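Local coordinates for putative lipoprotein (Campylobacter jejuni subsp. jejuni, PDB 2G5G) that binds heme as a cofacial pair linked to its dimerization, and probably serves in bacterial heme uptake, at residues 75-80 with 211-216. Residues are numbered along the deposited sequence; the frame is centred on the assembly and turned at random.
Sequences NINFDV and HVNKVL
With CG of Asp79 anti to its carbonyl carbon (chi1 -62°) and the imidazole of His211 swung anti to its backbone nitrogen (chi1 -162°), carboxylate and ring meet beside the lead-in to strand 214-220. His211 NE2 lies 2.7 Å from Asp79 OD2 and donates in the plane of its ring to the anti lone pair of that oxygen. The same OD2 takes a second, nearly straight bond from Asn213 ND2 at 3.0 Å, received on the syn side and out of the carboxylate plane. Asn213 uses both ends of its amide, since OD1 accepts from Asn77 ND2 at 3.0 Å; this donor stands well above the carbonyl plane, and the two amides are turned 72° apart. A water bridges Asn77 O and Lys214 N, whose direct separation is 3.9 Å. Regular parallel pairing follows: Asp79 N donates to Lys214 O, and Leu216 N to Asp79 O, both at 3.0 Å. On the sheet face opposite the carboxylate, the Phe78 ring reaches along the strand, CZ packing 3.7 Å from Leu216 CB, while helix 54-73 covers Phe78 and Val80. The contact thus joins strands 78-82 and 214-220 within the mixed sheet of this ChaN-family domain. Asp79 OD1 is bonded in turn to the backbone N of Lys136, just before strand 137-141, so the carboxylate links strand 78-82 to the segments leading into its two sheet neighbours. Two donors on OD2 and one on OD1 fix the rotation of this buried group and probably stabilise its negative charge.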
# COMPACT_ATOMS: atom_id res chain seq x y z
N ASN A 75 0.67 -10.42 -44.10
CA ASN A 75 0.20 -9.05 -43.92
C ASN A 75 -0.99 -8.93 -42.98
O ASN A 75 -1.85 -8.09 -43.19
CB ASN A 75 -0.15 -8.40 -45.27
CG ASN A 75 1.06 -7.97 -46.03
OD1 ASN A 75 1.87 -7.18 -45.53
ND2 ASN A 75 1.20 -8.48 -47.25
N ILE A 76 -1.04 -9.78 -41.96
CA ILE A 76 -2.06 -9.66 -40.93
C ILE A 76 -1.44 -8.90 -39.75
O ILE A 76 -0.39 -9.32 -39.24
CB ILE A 76 -2.58 -11.04 -40.51
CG1 ILE A 76 -3.29 -11.70 -41.70
CG2 ILE A 76 -3.51 -10.92 -39.30
CD1 ILE A 76 -3.56 -13.17 -41.51
N ASN A 77 -2.05 -7.77 -39.36
CA ASN A 77 -1.59 -6.97 -38.22
C ASN A 77 -1.59 -7.82 -36.95
O ASN A 77 -2.51 -8.60 -36.74
CB ASN A 77 -2.51 -5.77 -37.95
CG ASN A 77 -2.37 -4.67 -38.98
OD1 ASN A 77 -1.35 -4.53 -39.63
ND2 ASN A 77 -3.43 -3.86 -39.11
N PHE A 78 -0.59 -7.62 -36.10
CA PHE A 78 -0.52 -8.37 -34.84
C PHE A 78 0.15 -7.53 -33.78
O PHE A 78 1.35 -7.18 -33.92
CB PHE A 78 0.26 -9.68 -35.04
CG PHE A 78 0.43 -10.50 -33.79
CD1 PHE A 78 1.70 -10.96 -33.42
CD2 PHE A 78 -0.68 -10.87 -33.02
CE1 PHE A 78 1.86 -11.75 -32.28
CE2 PHE A 78 -0.51 -11.67 -31.86
CZ PHE A 78 0.74 -12.11 -31.51
N ASP A 79 -0.59 -7.23 -32.71
CA ASP A 79 -0.10 -6.35 -31.63
C ASP A 79 0.05 -7.05 -30.28
O ASP A 79 -0.49 -8.13 -30.12
CB ASP A 79 -1.02 -5.16 -31.48
CG ASP A 79 -1.07 -4.30 -32.74
OD1 ASP A 79 -0.03 -4.22 -33.44
OD2 ASP A 79 -2.14 -3.74 -33.04
N VAL A 80 0.78 -6.44 -29.34
CA VAL A 80 1.05 -7.03 -28.01
C VAL A 80 0.65 -6.07 -26.89
O VAL A 80 1.14 -4.94 -26.82
CB VAL A 80 2.51 -7.47 -27.85
CG1 VAL A 80 2.78 -8.00 -26.41
CG2 VAL A 80 2.84 -8.55 -28.84
N HIS A 211 -9.84 -3.85 -29.28
CA HIS A 211 -8.74 -3.71 -30.21
C HIS A 211 -9.10 -4.23 -31.61
O HIS A 211 -9.72 -5.28 -31.75
CB HIS A 211 -7.47 -4.40 -29.71
CG HIS A 211 -6.24 -3.92 -30.39
ND1 HIS A 211 -5.89 -2.59 -30.41
CD2 HIS A 211 -5.31 -4.58 -31.11
CE1 HIS A 211 -4.78 -2.45 -31.12
NE2 HIS A 211 -4.41 -3.64 -31.56
N VAL A 212 -8.68 -3.50 -32.65
CA VAL A 212 -9.11 -3.88 -34.03
C VAL A 212 -8.23 -4.92 -34.74
O VAL A 212 -8.59 -5.43 -35.80
CB VAL A 212 -9.27 -2.63 -34.92
CG1 VAL A 212 -10.40 -1.75 -34.36
CG2 VAL A 212 -7.96 -1.86 -35.05
N ASN A 213 -7.06 -5.22 -34.15
CA ASN A 213 -6.12 -6.21 -34.71
C ASN A 213 -6.02 -7.41 -33.78
O ASN A 213 -6.32 -7.32 -32.61
CB ASN A 213 -4.73 -5.62 -34.86
CG ASN A 213 -4.68 -4.43 -35.81
OD1 ASN A 213 -5.35 -4.45 -36.84
ND2 ASN A 213 -3.90 -3.41 -35.46
N LYS A 214 -5.58 -8.55 -34.33
CA LYS A 214 -5.20 -9.68 -33.48
C LYS A 214 -4.21 -9.20 -32.43
O LYS A 214 -3.35 -8.30 -32.65
CB LYS A 214 -4.66 -10.84 -34.33
CG LYS A 214 -4.63 -12.18 -33.58
CD LYS A 214 -3.86 -13.31 -34.38
CE LYS A 214 -4.51 -13.60 -35.74
NZ LYS A 214 -5.93 -14.15 -35.61
N VAL A 215 -4.31 -9.78 -31.24
CA VAL A 215 -3.56 -9.24 -30.10
C VAL A 215 -3.17 -10.36 -29.15
O VAL A 215 -3.98 -11.29 -28.91
CB VAL A 215 -4.33 -8.09 -29.37
CG1 VAL A 215 -5.69 -8.57 -28.76
CG2 VAL A 215 -3.45 -7.38 -28.27
N LEU A 216 -1.93 -10.27 -28.66
CA LEU A 216 -1.45 -11.10 -27.55
C LEU A 216 -1.23 -10.25 -26.28
O LEU A 216 -0.57 -9.20 -26.33
CB LEU A 216 -0.15 -11.81 -27.93
CG LEU A 216 0.45 -12.74 -26.84
CD1 LEU A 216 1.08 -13.96 -27.41
CD2 LEU A 216 1.46 -11.93 -26.07
O HOH W 1 -5.23 -8.54 -37.12